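Local coordinates for protein tryptophan synthase alpha chain (Aquifex aeolicus, PDB 2EKC) that probably catalyses, as the alpha subunit of tryptophan synthase, the aldol cleavage of indoleglycerol phosphate to indole and glyceraldehyde 3-phosphate, at residues K17-Y22 and V231-A236; F97-Y102 and D124-P129; T101-I106 and D130-E135; F176-G181 and V211-S216. All blocks are in the same frame, centred on the assembly; numbering follows the deposited sequence.

Interaction 1: K17-Y22 and V231-A236; sequences KALVSY and VVVGSA
Four backbone hydrogen bonds join A18-Y22 to V231-V233 as parallel strands, with V20 level with V232. V20 uses both of its polar backbone atoms here: its N donates to V231 O over 2.8 Å at an N-H...O angle of 168°, and its O accepts from V233 N at 2.9 Å. The end rungs run from V231 N to A18 O and from Y22 N to V233 O, both 2.9 Å. V232 CA adds a C-H...O contact to V20 O at 3.3 Å.

Apolar contacts divide between the two faces of the sheet. On the inner one, V232 CG2 rests on V20 CB at 3.8 Å; V232 has CG1 opposite its backbone N (chi1 -174°), which places both methyls 4.1 Å from V20 CG1. E49, a predicted proton acceptor, touches both valines. With a glycine in place of V232, V20 CG1 is likely to lose its apolar neighbour and a gap to open beside E49. On the outer face L19 CD1 meets V233 CG2 at 3.8 Å, under helix 246-258. Beyond the ladder, G234 lies where a beta carbon would collide with the Y22 ring, which is consistent with the glycine there.

The strand axes run 24° apart, and their pairing, first strand with eighth, is the seam that closes a TIM barrel.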
# COMPACT_ATOMS: atom_id res chain seq x y z
N LYS A 17 -14.35 -0.61 6.70
CA LYS A 17 -13.25 0.25 6.29
C LYS A 17 -12.22 -0.75 5.77
O LYS A 17 -12.21 -1.91 6.20
CB LYS A 17 -12.67 1.03 7.47
CG LYS A 17 -13.70 1.84 8.25
CD LYS A 17 -14.51 2.75 7.34
CE LYS A 17 -15.52 3.54 8.15
NZ LYS A 17 -16.44 4.32 7.28
N ALA A 18 -11.37 -0.32 4.86
CA ALA A 18 -10.37 -1.21 4.28
C ALA A 18 -9.14 -1.41 5.14
O ALA A 18 -8.69 -0.49 5.82
CB ALA A 18 -9.95 -0.70 2.91
N LEU A 19 -8.61 -2.63 5.13
CA LEU A 19 -7.37 -2.92 5.83
C LEU A 19 -6.36 -3.12 4.72
O LEU A 19 -6.52 -4.00 3.87
CB LEU A 19 -7.46 -4.21 6.65
CG LEU A 19 -6.08 -4.69 7.15
CD1 LEU A 19 -5.41 -3.58 7.95
CD2 LEU A 19 -6.22 -5.95 7.98
N VAL A 20 -5.34 -2.27 4.70
CA VAL A 20 -4.29 -2.35 3.69
C VAL A 20 -3.07 -2.95 4.38
O VAL A 20 -2.53 -2.34 5.31
CB VAL A 20 -3.94 -0.95 3.15
CG1 VAL A 20 -2.85 -1.04 2.10
CG2 VAL A 20 -5.18 -0.29 2.57
N SER A 21 -2.64 -4.13 3.95
CA SER A 21 -1.49 -4.80 4.56
C SER A 21 -0.25 -4.69 3.69
O SER A 21 -0.30 -4.92 2.48
CB SER A 21 -1.81 -6.27 4.83
OG SER A 21 -2.94 -6.39 5.68
N TYR A 22 0.86 -4.34 4.33
CA TYR A 22 2.12 -4.15 3.65
C TYR A 22 3.17 -5.15 4.13
O TYR A 22 3.48 -5.23 5.32
CB TYR A 22 2.57 -2.70 3.88
CG TYR A 22 3.93 -2.28 3.37
CD1 TYR A 22 4.47 -2.82 2.20
CD2 TYR A 22 4.66 -1.30 4.04
CE1 TYR A 22 5.71 -2.40 1.72
CE2 TYR A 22 5.90 -0.86 3.56
CZ TYR A 22 6.42 -1.41 2.40
OH TYR A 22 7.65 -0.99 1.95
N VAL A 231 -7.12 1.83 6.70
CA VAL A 231 -5.86 2.00 7.42
C VAL A 231 -4.79 1.09 6.84
O VAL A 231 -5.07 -0.01 6.37
CB VAL A 231 -6.03 1.68 8.92
CG1 VAL A 231 -7.10 2.58 9.52
CG2 VAL A 231 -6.40 0.22 9.10
N VAL A 232 -3.56 1.58 6.86
CA VAL A 232 -2.43 0.83 6.34
C VAL A 232 -1.56 0.34 7.49
O VAL A 232 -1.19 1.12 8.37
CB VAL A 232 -1.57 1.72 5.41
CG1 VAL A 232 -0.47 0.90 4.76
CG2 VAL A 232 -2.46 2.38 4.36
N VAL A 233 -1.27 -0.96 7.49
CA VAL A 233 -0.44 -1.57 8.53
C VAL A 233 0.73 -2.24 7.82
O VAL A 233 0.53 -2.98 6.86
CB VAL A 233 -1.23 -2.63 9.32
CG1 VAL A 233 -0.37 -3.22 10.43
CG2 VAL A 233 -2.50 -2.01 9.88
N GLY A 234 1.94 -1.99 8.29
CA GLY A 234 3.11 -2.58 7.68
C GLY A 234 4.16 -3.08 8.66
O GLY A 234 4.37 -4.29 8.77
N SER A 235 4.80 -2.17 9.38
CA SER A 235 5.85 -2.56 10.32
C SER A 235 5.43 -3.66 11.28
O SER A 235 6.18 -4.61 11.51
CB SER A 235 6.36 -1.35 11.10
OG SER A 235 5.32 -0.71 11.81
N ALA A 236 4.23 -3.56 11.85
CA ALA A 236 3.75 -4.57 12.79
C ALA A 236 3.68 -5.96 12.14
O ALA A 236 3.95 -6.97 12.79
CB ALA A 236 2.39 -4.19 13.33

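Interaction 2: F97-Y102 and D124-P129; sequences FLLMTY and DGFIVP
A parallel beta-alpha-beta crossover brings strands 97-100 and 125-127 together, F97 lying beside D124 at one end and Y102 beside P129 at the other. Between them the ladder includes L99 N to G125 O (2.9 Å) and I127 N to L99 O (3.0 Å), and T101 N to I127 O carries it on.

At the start, D124 grips F97 twice. Its OD2 accepts from F97 N at 2.7 Å through the anti lone pair, with an N-H...O angle of 164°, while D124 N donates to F97 O at 2.8 Å. D124 CG lies beside its own backbone N (chi1 -69°), which brings OD2 to F97 N. The carboxylate also forms salt bridges with R3 through OD1 and R89 through OD2. Were D124 a leucine, F97 N would probably be left without its acceptor and the two arginines without this countercharge.

The apolar pairs lie on either face of the sheet. Inside, L98 CD1 meets I127 CD1 at 3.7 Å; a beta carbon on G125 would come tight against L98 CD2, consistent with a glycine at this point. Outside, L99 and F126 lie side by side, L99 CB to F126 CD1 3.8 Å, beneath helix 111-120.

At the far end P129 CG stands over the centre of the Y102 ring, 4.0 Å from its centroid and 7° off the normal, a CH-pi contact. Y102 OH is hydrogen-bonded to D60, a predicted proton acceptor. The pairing is that of the third and fourth strands of a TIM barrel, running up to the active site at their C-terminal ends.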
# COMPACT_ATOMS: atom_id res chain seq x y z
N PHE A 97 -3.97 -5.05 -5.77
CA PHE A 97 -2.55 -5.18 -5.47
C PHE A 97 -1.85 -3.85 -5.79
O PHE A 97 -1.92 -3.37 -6.92
CB PHE A 97 -1.89 -6.27 -6.33
CG PHE A 97 -2.23 -7.68 -5.92
CD1 PHE A 97 -3.18 -7.95 -4.94
CD2 PHE A 97 -1.60 -8.76 -6.56
CE1 PHE A 97 -3.50 -9.26 -4.60
CE2 PHE A 97 -1.92 -10.07 -6.22
CZ PHE A 97 -2.87 -10.32 -5.24
N LEU A 98 -1.17 -3.28 -4.80
CA LEU A 98 -0.45 -2.03 -5.00
C LEU A 98 1.04 -2.30 -4.85
O LEU A 98 1.49 -2.78 -3.80
CB LEU A 98 -0.86 -0.99 -3.96
CG LEU A 98 -2.27 -0.41 -4.00
CD1 LEU A 98 -2.43 0.58 -2.87
CD2 LEU A 98 -2.52 0.25 -5.34
N LEU A 99 1.80 -2.03 -5.90
CA LEU A 99 3.24 -2.24 -5.85
C LEU A 99 3.90 -1.05 -5.19
O LEU A 99 3.71 0.09 -5.62
CB LEU A 99 3.81 -2.42 -7.26
CG LEU A 99 5.34 -2.60 -7.31
CD1 LEU A 99 5.71 -3.96 -6.74
CD2 LEU A 99 5.84 -2.46 -8.74
N MET A 100 4.67 -1.32 -4.13
CA MET A 100 5.38 -0.27 -3.42
C MET A 100 6.79 -0.25 -3.99
O MET A 100 7.59 -1.14 -3.71
CB MET A 100 5.42 -0.56 -1.91
CG MET A 100 5.97 0.60 -1.07
SD MET A 100 7.77 0.84 -1.16
CE MET A 100 7.91 2.04 -2.34
N THR A 101 7.09 0.78 -4.78
CA THR A 101 8.40 0.89 -5.40
C THR A 101 8.94 2.31 -5.34
O THR A 101 8.20 3.29 -5.45
CB THR A 101 8.36 0.44 -6.89
OG1 THR A 101 9.64 0.63 -7.49
CG2 THR A 101 7.34 1.26 -7.67
N TYR A 102 10.25 2.43 -5.15
CA TYR A 102 10.88 3.73 -5.15
C TYR A 102 10.96 4.11 -6.62
O TYR A 102 10.79 3.25 -7.49
CB TYR A 102 12.26 3.66 -4.50
CG TYR A 102 12.19 3.72 -2.99
CD1 TYR A 102 11.68 2.65 -2.25
CD2 TYR A 102 12.59 4.87 -2.30
CE1 TYR A 102 11.57 2.72 -0.86
CE2 TYR A 102 12.48 4.95 -0.91
CZ TYR A 102 11.97 3.88 -0.20
OH TYR A 102 11.89 3.96 1.17
N ASP A 124 -2.26 -3.60 -9.70
CA ASP A 124 -3.35 -2.67 -9.98
C ASP A 124 -2.92 -1.21 -9.98
O ASP A 124 -3.49 -0.41 -10.72
CB ASP A 124 -4.47 -2.87 -8.97
CG ASP A 124 -5.18 -4.19 -9.16
OD1 ASP A 124 -5.77 -4.39 -10.24
OD2 ASP A 124 -5.13 -5.03 -8.23
N GLY A 125 -1.94 -0.88 -9.15
CA GLY A 125 -1.46 0.49 -9.09
C GLY A 125 -0.14 0.59 -8.34
O GLY A 125 0.37 -0.43 -7.87
N PHE A 126 0.41 1.80 -8.23
CA PHE A 126 1.67 2.00 -7.52
C PHE A 126 1.55 2.97 -6.35
O PHE A 126 0.63 3.77 -6.28
CB PHE A 126 2.76 2.61 -8.43
CG PHE A 126 3.14 1.79 -9.64
CD1 PHE A 126 2.91 0.42 -9.69
CD2 PHE A 126 3.78 2.41 -10.72
CE1 PHE A 126 3.33 -0.33 -10.81
CE2 PHE A 126 4.19 1.68 -11.83
CZ PHE A 126 3.96 0.30 -11.88
N ILE A 127 2.52 2.87 -5.45
CA ILE A 127 2.67 3.79 -4.34
C ILE A 127 4.17 4.07 -4.41
O ILE A 127 4.98 3.19 -4.14
CB ILE A 127 2.36 3.18 -2.96
CG1 ILE A 127 0.85 3.04 -2.79
CG2 ILE A 127 2.91 4.10 -1.86
CD1 ILE A 127 0.44 2.48 -1.45
N VAL A 128 4.52 5.28 -4.83
CA VAL A 128 5.91 5.69 -4.97
C VAL A 128 6.19 6.73 -3.89
O VAL A 128 5.88 7.91 -4.05
CB VAL A 128 6.15 6.30 -6.37
CG1 VAL A 128 7.62 6.65 -6.55
CG2 VAL A 128 5.71 5.32 -7.43
N PRO A 129 6.79 6.30 -2.77
CA PRO A 129 7.13 7.14 -1.62
C PRO A 129 8.09 8.30 -1.87
O PRO A 129 8.03 9.31 -1.17
CB PRO A 129 7.68 6.13 -0.62
CG PRO A 129 8.35 5.14 -1.49
CD PRO A 129 7.33 4.94 -2.60

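Interaction 3: T101-I106 and D130-E135; sequences TYYNPI and DLPPEE
Y103 N donates directly to D130 OD1 at 2.9 Å, on the syn lone pair, with an N-H...O angle of 156°. A water extends the grip, accepting from N104 N at 2.8 Å and donating to D130 OD2 at 2.6 Å. The carboxylate thus takes one N-H directly and the next, that of N104, through the water, at the start of helix 103-109, where its negative charge would probably be favoured by the helix dipole. A second water bridges the far end, accepting from Y103 OH at 2.6 Å and donating to E135 O at 3.0 Å.

D130 also meets the neighbouring tyrosine edge-on: its OD2 lies near the plane of the Y102 ring, 3.4 Å from Y102 CD2, with carboxylate and ring planes 67° apart.

The apolar contacts centre on the Y103 ring. CG stands anti to the backbone N (chi1 -180°), which carries the ring across to the other segment. There P132 CD packs on Y103 CG at 3.7 Å, and L131 CD1 meets Y103 CD1. The side chains of E135 and Y103 cross at about a right angle, E135 CB lying 4.1 Å from the centroid of the Y103 ring in an off-centre CH-pi contact.

The arrangement belongs to the beta-alpha loops after the third and fourth strands of a TIM barrel, on the side where such enzymes carry their active site.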
# COMPACT_ATOMS: atom_id res chain seq x y z
N THR A 101 7.09 0.78 -4.78
CA THR A 101 8.40 0.89 -5.40
C THR A 101 8.94 2.31 -5.34
O THR A 101 8.20 3.29 -5.45
CB THR A 101 8.36 0.44 -6.89
OG1 THR A 101 9.64 0.63 -7.49
CG2 THR A 101 7.34 1.26 -7.67
N TYR A 102 10.25 2.43 -5.15
CA TYR A 102 10.88 3.73 -5.15
C TYR A 102 10.96 4.11 -6.62
O TYR A 102 10.79 3.25 -7.49
CB TYR A 102 12.26 3.66 -4.50
CG TYR A 102 12.19 3.72 -2.99
CD1 TYR A 102 11.68 2.65 -2.25
CD2 TYR A 102 12.59 4.87 -2.30
CE1 TYR A 102 11.57 2.72 -0.86
CE2 TYR A 102 12.48 4.95 -0.91
CZ TYR A 102 11.97 3.88 -0.20
OH TYR A 102 11.89 3.96 1.17
N TYR A 103 11.21 5.38 -6.91
CA TYR A 103 11.24 5.82 -8.30
C TYR A 103 12.41 5.33 -9.16
O TYR A 103 12.20 4.91 -10.29
CB TYR A 103 11.18 7.35 -8.39
CG TYR A 103 11.21 7.82 -9.83
CD1 TYR A 103 10.09 7.69 -10.65
CD2 TYR A 103 12.38 8.33 -10.40
CE1 TYR A 103 10.14 8.05 -12.00
CE2 TYR A 103 12.44 8.70 -11.74
CZ TYR A 103 11.31 8.55 -12.53
OH TYR A 103 11.38 8.89 -13.86
N ASN A 104 13.62 5.42 -8.62
CA ASN A 104 14.82 5.02 -9.36
C ASN A 104 14.71 3.70 -10.13
O ASN A 104 15.05 3.65 -11.31
CB ASN A 104 16.02 4.97 -8.41
CG ASN A 104 17.29 4.49 -9.10
OD1 ASN A 104 17.69 5.02 -10.13
ND2 ASN A 104 17.92 3.48 -8.51
N PRO A 105 14.24 2.62 -9.47
CA PRO A 105 14.12 1.34 -10.17
C PRO A 105 13.24 1.42 -11.43
O PRO A 105 13.50 0.73 -12.42
CB PRO A 105 13.53 0.42 -9.10
CG PRO A 105 14.12 0.98 -7.84
CD PRO A 105 13.95 2.47 -8.04
N ILE A 106 12.20 2.24 -11.37
CA ILE A 106 11.31 2.38 -12.52
C ILE A 106 12.09 2.97 -13.69
O ILE A 106 12.00 2.50 -14.82
CB ILE A 106 10.12 3.32 -12.20
CG1 ILE A 106 9.33 2.78 -11.00
CG2 ILE A 106 9.21 3.44 -13.42
CD1 ILE A 106 8.16 3.67 -10.59
N ASP A 130 8.97 8.17 -2.86
CA ASP A 130 9.93 9.24 -3.13
C ASP A 130 9.83 9.82 -4.53
O ASP A 130 10.82 10.25 -5.10
CB ASP A 130 11.36 8.72 -2.89
CG ASP A 130 11.82 7.74 -3.96
OD1 ASP A 130 10.97 7.07 -4.58
OD2 ASP A 130 13.04 7.64 -4.17
N LEU A 131 8.62 9.85 -5.08
CA LEU A 131 8.42 10.36 -6.43
C LEU A 131 8.87 11.81 -6.61
O LEU A 131 8.31 12.72 -6.00
CB LEU A 131 6.95 10.25 -6.84
CG LEU A 131 6.61 10.68 -8.28
CD1 LEU A 131 7.30 9.76 -9.27
CD2 LEU A 131 5.10 10.63 -8.49
N PRO A 132 9.91 12.04 -7.43
CA PRO A 132 10.40 13.40 -7.67
C PRO A 132 9.33 14.17 -8.44
O PRO A 132 8.86 13.72 -9.48
CB PRO A 132 11.66 13.17 -8.51
CG PRO A 132 12.11 11.79 -8.12
CD PRO A 132 10.80 11.04 -8.06
N PRO A 133 8.92 15.35 -7.93
CA PRO A 133 7.90 16.14 -8.62
C PRO A 133 8.19 16.39 -10.09
O PRO A 133 7.27 16.48 -10.91
CB PRO A 133 7.86 17.43 -7.80
CG PRO A 133 8.19 16.95 -6.41
CD PRO A 133 9.33 15.99 -6.67
N GLU A 134 9.47 16.49 -10.44
CA GLU A 134 9.86 16.74 -11.83
C GLU A 134 9.75 15.50 -12.73
O GLU A 134 9.99 15.58 -13.93
CB GLU A 134 11.29 17.30 -11.90
CG GLU A 134 12.41 16.28 -11.67
CD GLU A 134 12.74 16.05 -10.21
OE1 GLU A 134 11.97 16.51 -9.33
OE2 GLU A 134 13.78 15.42 -9.93
N GLU A 135 9.38 14.36 -12.14
CA GLU A 135 9.24 13.12 -12.90
C GLU A 135 7.80 12.63 -12.87
O GLU A 135 7.42 11.71 -13.61
CB GLU A 135 10.12 12.01 -12.29
CG GLU A 135 11.61 12.32 -12.20
CD GLU A 135 12.29 12.34 -13.55
OE1 GLU A 135 11.64 12.03 -14.57
OE2 GLU A 135 13.49 12.66 -13.60
O HOH W 1 9.08 9.61 -14.86
O HOH W 2 14.38 6.43 -6.07

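Interaction 4: F176-G181 and V211-S216; sequences FVSVTG and VGFGVS
The F213 ring has S178 OG at its edge, in the ring plane and 3.7 Å from F213 CD2, while V179 approaches it obliquely, its CG1 3.4 Å from F213 CE2. V179 directs that methyl at the ring by standing it between its own backbone N and carbonyl carbon, with chi1 at 70°. F213 is otherwise well exposed to solvent. The other aromatic residue, F176, turns its ring away from the partner strand and meets Y201 edge-to-face.

S178 is gripped by two hydrogen bonds. Its N donates to G212 O at 3.0 Å, and this bond, with that from G212 N to F176 O at 3.1 Å, makes the last rungs of the parallel ladder. S178 OG then ties the two turns together beyond the last bridge, donating to F213 O at 2.8 Å from a position tilted 34° out of the carbonyl plane. Within the ladder, V211 CA adds a C-H...O contact to F176 O at 3.4 Å. V211 CG1 also touches S178 CB, 3.8 Å away.

Strands 174-177 and 209-212 are the sixth and seventh of the barrel. On one flank V177 is hydrogen-bonded through its backbone to G154 of strand 149-154; on the other V211 pairs with G230 and V232 of strand 230-233. Outside, helix 192-204 packs on F176 and helix 218-225 on V211.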
# COMPACT_ATOMS: atom_id res chain seq x y z
N PHE A 176 -2.56 9.13 2.96
CA PHE A 176 -2.02 10.18 3.81
C PHE A 176 -1.24 9.54 4.96
O PHE A 176 -1.64 8.50 5.47
CB PHE A 176 -3.12 11.04 4.42
CG PHE A 176 -3.61 12.14 3.53
CD1 PHE A 176 -4.24 11.86 2.32
CD2 PHE A 176 -3.46 13.47 3.91
CE1 PHE A 176 -4.72 12.89 1.51
CE2 PHE A 176 -3.93 14.51 3.10
CZ PHE A 176 -4.56 14.22 1.90
N VAL A 177 -0.14 10.17 5.35
CA VAL A 177 0.65 9.69 6.48
C VAL A 177 0.02 10.34 7.72
O VAL A 177 -0.47 11.47 7.64
CB VAL A 177 2.12 10.11 6.36
CG1 VAL A 177 2.72 9.48 5.11
CG2 VAL A 177 2.23 11.63 6.29
N SER A 178 0.02 9.65 8.85
CA SER A 178 -0.62 10.16 10.06
C SER A 178 0.18 11.15 10.90
O SER A 178 -0.40 11.84 11.75
CB SER A 178 -1.05 9.00 10.95
OG SER A 178 0.07 8.40 11.58
N VAL A 179 1.49 11.24 10.68
CA VAL A 179 2.32 12.14 11.46
C VAL A 179 3.02 13.18 10.59
O VAL A 179 3.20 12.98 9.39
CB VAL A 179 3.39 11.35 12.27
CG1 VAL A 179 4.43 10.79 11.33
CG2 VAL A 179 4.03 12.25 13.32
N THR A 180 3.40 14.30 11.20
CA THR A 180 4.08 15.38 10.50
C THR A 180 5.49 15.00 10.05
O THR A 180 6.28 15.86 9.66
CB THR A 180 4.16 16.64 11.40
OG1 THR A 180 4.89 16.33 12.60
CG2 THR A 180 2.77 17.12 11.77
N GLY A 181 5.79 13.71 10.11
CA GLY A 181 7.10 13.24 9.70
C GLY A 181 8.25 13.98 10.34
O GLY A 181 9.41 13.71 10.05
N VAL A 211 -5.16 5.89 5.65
CA VAL A 211 -4.17 6.54 6.51
C VAL A 211 -3.22 5.51 7.11
O VAL A 211 -3.66 4.47 7.62
CB VAL A 211 -4.87 7.32 7.64
CG1 VAL A 211 -3.86 7.85 8.64
CG2 VAL A 211 -5.67 8.47 7.03
N GLY A 212 -1.93 5.80 7.06
CA GLY A 212 -0.96 4.87 7.60
C GLY A 212 0.03 5.45 8.59
O GLY A 212 -0.04 6.63 8.95
N PHE A 213 0.96 4.60 9.00
CA PHE A 213 2.01 4.91 9.96
C PHE A 213 1.50 4.90 11.39
O PHE A 213 0.58 5.64 11.74
CB PHE A 213 2.65 6.28 9.69
CG PHE A 213 3.80 6.59 10.61
CD1 PHE A 213 5.04 5.99 10.42
CD2 PHE A 213 3.62 7.42 11.71
CE1 PHE A 213 6.09 6.21 11.31
CE2 PHE A 213 4.66 7.65 12.61
CZ PHE A 213 5.90 7.04 12.41
N GLY A 214 2.11 4.06 12.22
CA GLY A 214 1.72 3.98 13.61
C GLY A 214 0.52 3.11 13.94
O GLY A 214 -0.11 3.30 14.98
N VAL A 215 0.20 2.16 13.07
CA VAL A 215 -0.94 1.28 13.33
C VAL A 215 -0.42 -0.11 13.69
O VAL A 215 0.33 -0.71 12.93
CB VAL A 215 -1.86 1.16 12.09
CG1 VAL A 215 -3.10 0.36 12.45
CG2 VAL A 215 -2.23 2.54 11.58
N SER A 216 -0.83 -0.62 14.84
CA SER A 216 -0.39 -1.94 15.28
C SER A 216 -1.36 -2.59 16.26
O SER A 216 -1.12 -3.71 16.71
CB SER A 216 0.99 -1.83 15.93
OG SER A 216 0.96 -0.96 17.05

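From the N terminus, interaction 1 opens on the first strand and closes only at the eighth, so its long loop encloses the other three contacts. Interaction 2 joins the third and fourth strands across the helices between them. Interaction 3 shares T101 and Y102 with it and is staggered one step on, pairing the loops and helix starts that follow those strands. Interaction 4 comes later, in series with both, and joins the sixth and seventh strands. It adjoins interaction 1 through a probable hydrogen bond from V232 N to V211 O, while Y22 OH packs on M100 SD from interaction 2 across the barrel interior.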